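Local atomic coordinates of lysine-sensitive aspartokinase 3 (PDB entry 2J0W), a protein that catalyses the ATP-dependent phosphorylation of L-aspartate to 4-phospho-L-aspartate, the first step of lysine biosynthesis from aspartate, under feedback inhibition by lysine. Residues Asn82-Arg85 against Glu86-Glu89; Ala436-Val439 against Val440-His444. All blocks are in the same frame, centred on the assembly; numbering follows the deposited sequence.

Contact 1: Asn82-Arg85 against Glu86-Glu89; sequences NVIR and EEIE
Glu87 meets Ile84 because its CG stands beside the backbone N and anti to the carbonyl carbon (chi1 -58°), and its outstretched chain then runs back along helix 82-102. There OE1 of Glu87 comes 3.9 Å from CG2 of Ile84, the methyl branch that lies beside its own backbone N; the two side chains slant across one another, a carboxylate oxygen against a methyl group. On another side of the helix, chi1 of Glu89 (-71°) sets its CG 4.4 Å from CG of Arg85, methylene against methylene, and the bend at chi2 then turns the carboxylate. Their charged ends stay apart, with NE of Arg85 at 6.2 Å from OE2 of Glu89, while OE1 of Glu89 forms a salt bridge with Arg68 of the adjoining helix 57-75. Glu89 N donates to Arg85 O at 2.8 Å, an i to i+4 bond that brings the two residues to the same side of the helix, whereas Glu86 N reaches Val83 O at 3.0 Å in a bent i to i+3 bond. Ile84 and Ile88 face helix 108-131, touching Leu125 and Met121 respectively. This part of the helix in the amino acid kinase domain is therefore amphipathic: the isoleucines pack inward, Ile84 also against Leu75 of helix 57-75, while Arg85 and Glu86 are exposed. Attraction between Arg85 and Glu89 is probably no more than long-range, the glutamate being paired elsewhere.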
loop_
_atom_site.group_PDB
_atom_site.type_symbol
_atom_site.label_atom_id
_atom_site.label_comp_id
_atom_site.label_asym_id
_atom_site.label_seq_id
_atom_site.Cartn_x
_atom_site.Cartn_y
_atom_site.Cartn_z
ATOM N N ASN A 82 35.022 43.298 -21.110
ATOM C CA ASN A 82 35.465 44.069 -19.950
ATOM C C ASN A 82 34.448 44.254 -18.840
ATOM O O ASN A 82 34.744 44.022 -17.664
ATOM C CB ASN A 82 35.952 45.431 -20.404
ATOM C CG ASN A 82 36.666 45.361 -21.717
ATOM O OD1 ASN A 82 37.747 44.775 -21.823
ATOM N ND2 ASN A 82 36.053 45.936 -22.747
ATOM N N VAL A 83 33.247 44.676 -19.200
ATOM C CA VAL A 83 32.241 44.897 -18.188
ATOM C C VAL A 83 31.916 43.648 -17.347
ATOM O O VAL A 83 32.144 43.635 -16.133
ATOM C CB VAL A 83 30.970 45.474 -18.830
ATOM C CG1 VAL A 83 30.298 44.432 -19.706
ATOM C CG2 VAL A 83 30.044 45.995 -17.749
ATOM N N ILE A 84 31.413 42.593 -17.979
ATOM C CA ILE A 84 31.049 41.389 -17.239
ATOM C C ILE A 84 32.208 40.727 -16.518
ATOM O O ILE A 84 32.002 39.925 -15.607
ATOM C CB ILE A 84 30.378 40.362 -18.151
ATOM C CG1 ILE A 84 31.218 40.165 -19.409
ATOM C CG2 ILE A 84 28.981 40.829 -18.506
ATOM C CD1 ILE A 84 30.528 39.351 -20.460
ATOM N N ARG A 85 33.427 41.060 -16.917
ATOM C CA ARG A 85 34.586 40.480 -16.269
ATOM C C ARG A 85 34.601 40.953 -14.814
ATOM O O ARG A 85 34.861 40.165 -13.907
ATOM C CB ARG A 85 35.860 40.914 -16.992
ATOM C CG ARG A 85 37.119 40.186 -16.555
ATOM C CD ARG A 85 38.318 40.744 -17.297
ATOM N NE ARG A 85 38.224 40.498 -18.733
ATOM C CZ ARG A 85 38.845 41.225 -19.656
ATOM N NH1 ARG A 85 39.602 42.253 -19.292
ATOM N NH2 ARG A 85 38.722 40.915 -20.940
ATOM N N GLU A 86 34.307 42.237 -14.604
ATOM C CA GLU A 86 34.270 42.828 -13.266
ATOM C C GLU A 86 33.357 42.002 -12.380
ATOM O O GLU A 86 33.728 41.567 -11.283
ATOM C CB GLU A 86 33.689 44.238 -13.317
ATOM C CG GLU A 86 34.682 45.348 -13.562
ATOM C CD GLU A 86 34.008 46.711 -13.607
ATOM O OE1 GLU A 86 32.960 46.889 -12.945
ATOM O OE2 GLU A 86 34.533 47.612 -14.293
ATOM N N GLU A 87 32.143 41.823 -12.888
ATOM C CA GLU A 87 31.082 41.093 -12.217
ATOM C C GLU A 87 31.451 39.650 -11.964
ATOM O O GLU A 87 31.377 39.176 -10.831
ATOM C CB GLU A 87 29.819 41.182 -13.065
ATOM C CG GLU A 87 29.388 42.625 -13.310
ATOM C CD GLU A 87 28.311 42.769 -14.377
ATOM O OE1 GLU A 87 27.844 41.740 -14.911
ATOM O OE2 GLU A 87 27.928 43.920 -14.681
ATOM N N ILE A 88 31.845 38.950 -13.023
ATOM C CA ILE A 88 32.233 37.562 -12.875
ATOM C C ILE A 88 33.265 37.474 -11.760
ATOM O O ILE A 88 33.187 36.592 -10.904
ATOM C CB ILE A 88 32.850 36.983 -14.164
ATOM C CG1 ILE A 88 31.863 37.087 -15.331
ATOM C CG2 ILE A 88 33.223 35.523 -13.940
ATOM C CD1 ILE A 88 30.537 36.409 -15.099
ATOM N N GLU A 89 34.225 38.396 -11.768
ATOM C CA GLU A 89 35.275 38.424 -10.756
ATOM C C GLU A 89 34.688 38.538 -9.354
ATOM O O GLU A 89 35.184 37.912 -8.412
ATOM C CB GLU A 89 36.226 39.592 -11.003
ATOM C CG GLU A 89 37.135 39.440 -12.213
ATOM C CD GLU A 89 38.074 38.258 -12.108
ATOM O OE1 GLU A 89 38.501 37.916 -10.981
ATOM O OE2 GLU A 89 38.400 37.680 -13.164
#

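Contact 2: Ala436-Val439 against Val440-His444; sequences AEQV and VQKLH
Leu443 N to Val439 O (2.9 Å) and Lys442 N to Gln438 O (2.9 Å) are two of four successive i to i+4 bonds that build the C-terminal alpha-helix 436-448 of the ACT region. The first is almost straight, at 175° about the hydrogen; the others join Gln441 N to Glu437 O and Val440 N to Ala436 O. Outside the backbone, Gln438 and Lys442 run side by side in the same direction, and their polar ends, OE1 of Gln438 and NZ of Lys442, lie 3.7 Å apart. With CG beside its backbone N (chi1 -71°), Gln441 instead turns back over the preceding turn, where its CG packs 3.4 Å from Glu437 O and its chain crosses that of Gln438 at about a right angle. Cut back to an alanine, Gln441 would lose this CG, which is likely to leave the carbonyl of Glu437 less covered. The buried face of the helix rests on the beta-sheet: Ala436 touches Leu304 and Ala387, and Leu443 touches Leu302 and Val389. CG2 of Val440 lies 3.3 Å from Ala436 O, the acceptor of its own backbone N-H. Along the same helix, apolar packing joins CG1 of Val439 to CD1 of Leu443 at 4.2 Å.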
loop_
_atom_site.group_PDB
_atom_site.type_symbol
_atom_site.label_atom_id
_atom_site.label_comp_id
_atom_site.label_asym_id
_atom_site.label_seq_id
_atom_site.Cartn_x
_atom_site.Cartn_y
_atom_site.Cartn_z
ATOM N N ALA A 436 18.977 -3.614 -12.192
ATOM C CA ALA A 436 18.103 -2.547 -12.663
ATOM C C ALA A 436 17.989 -2.333 -14.177
ATOM O O ALA A 436 16.916 -2.513 -14.756
ATOM C CB ALA A 436 18.494 -1.239 -11.990
ATOM N N GLU A 437 19.081 -1.941 -14.821
ATOM C CA GLU A 437 19.030 -1.679 -16.255
ATOM C C GLU A 437 18.717 -2.885 -17.139
ATOM O O GLU A 437 17.948 -2.759 -18.099
ATOM C CB GLU A 437 20.326 -1.005 -16.708
ATOM C CG GLU A 437 20.575 0.322 -16.021
ATOM C CD GLU A 437 21.738 1.086 -16.607
ATOM O OE1 GLU A 437 22.780 0.460 -16.900
ATOM O OE2 GLU A 437 21.620 2.317 -16.762
ATOM N N GLN A 438 19.293 -4.047 -16.829
ATOM C CA GLN A 438 19.022 -5.238 -17.634
ATOM C C GLN A 438 17.507 -5.512 -17.662
ATOM O O GLN A 438 16.965 -6.005 -18.659
ATOM C CB GLN A 438 19.771 -6.458 -17.085
ATOM C CG GLN A 438 19.704 -7.651 -18.029
ATOM C CD GLN A 438 20.216 -8.945 -17.415
ATOM O OE1 GLN A 438 20.170 -10.003 -18.045
ATOM N NE2 GLN A 438 20.696 -8.869 -16.183
ATOM N N VAL A 439 16.826 -5.183 -16.568
ATOM C CA VAL A 439 15.387 -5.363 -16.492
ATOM C C VAL A 439 14.716 -4.366 -17.436
ATOM O O VAL A 439 13.880 -4.740 -18.255
ATOM C CB VAL A 439 14.878 -5.133 -15.049
ATOM C CG1 VAL A 439 13.353 -5.093 -15.019
ATOM C CG2 VAL A 439 15.388 -6.242 -14.145
ATOM N N VAL A 440 15.093 -3.097 -17.326
ATOM C CA VAL A 440 14.520 -2.058 -18.175
ATOM C C VAL A 440 14.647 -2.434 -19.644
ATOM O O VAL A 440 13.747 -2.187 -20.455
ATOM C CB VAL A 440 15.230 -0.727 -17.951
ATOM C CG1 VAL A 440 14.662 0.334 -18.873
ATOM C CG2 VAL A 440 15.076 -0.327 -16.504
ATOM N N GLN A 441 15.781 -3.035 -19.976
ATOM C CA GLN A 441 16.047 -3.455 -21.339
ATOM C C GLN A 441 15.143 -4.629 -21.694
ATOM O O GLN A 441 14.402 -4.573 -22.678
ATOM C CB GLN A 441 17.522 -3.847 -21.472
ATOM C CG GLN A 441 18.484 -2.662 -21.409
ATOM C CD GLN A 441 19.860 -3.042 -20.883
ATOM O OE1 GLN A 441 20.782 -2.228 -20.888
ATOM N NE2 GLN A 441 20.002 -4.280 -20.415
ATOM N N LYS A 442 15.180 -5.681 -20.884
ATOM C CA LYS A 442 14.347 -6.831 -21.167
ATOM C C LYS A 442 12.892 -6.456 -21.403
ATOM O O LYS A 442 12.295 -6.919 -22.371
ATOM C CB LYS A 442 14.449 -7.859 -20.049
ATOM C CG LYS A 442 15.740 -8.661 -20.082
ATOM C CD LYS A 442 15.908 -9.400 -21.411
ATOM C CE LYS A 442 17.228 -10.163 -21.453
ATOM N NZ LYS A 442 17.399 -11.051 -20.259
ATOM N N LEU A 443 12.323 -5.618 -20.538
ATOM C CA LEU A 443 10.925 -5.198 -20.684
ATOM C C LEU A 443 10.681 -4.459 -21.985
ATOM O O LEU A 443 9.910 -4.892 -22.839
ATOM C CB LEU A 443 10.516 -4.274 -19.540
ATOM C CG LEU A 443 10.453 -4.815 -18.118
ATOM C CD1 LEU A 443 10.018 -3.680 -17.216
ATOM C CD2 LEU A 443 9.475 -5.973 -18.024
ATOM N N HIS A 444 11.345 -3.318 -22.101
ATOM C CA HIS A 444 11.258 -2.440 -23.268
ATOM C C HIS A 444 11.269 -3.241 -24.561
ATOM O O HIS A 444 10.469 -2.993 -25.477
ATOM C CB HIS A 444 12.448 -1.465 -23.251
ATOM C CG HIS A 444 12.301 -0.315 -24.190
ATOM N ND1 HIS A 444 12.820 -0.327 -25.463
ATOM C CD2 HIS A 444 11.647 0.861 -24.055
ATOM C CE1 HIS A 444 12.489 0.796 -26.078
ATOM N NE2 HIS A 444 11.777 1.532 -25.245
#

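How the contacts relate
Contacts 1 and 2 each lie within a single helix, in different domains and on opposite sides of the chain's centre: their centres are 49 Å apart and their nearest atoms about 35 Å. Contact 1 belongs to the amino acid kinase domain, where the side chain of Ile88 is about 12 Å from that of Glu119, a residue of the aspartate pocket on helix 108-131. Contact 2 sits in the region required for homodimerization, although no neighbouring subunit touches it, and lies near the nucleotide, the Val440 side chain being about 9 Å from the bound ADP and that of Glu437 about 6 Å from that of ATP-binding Arg232. His444 adds a hydrogen bond to Thr228, beside ATP-binding Tyr227.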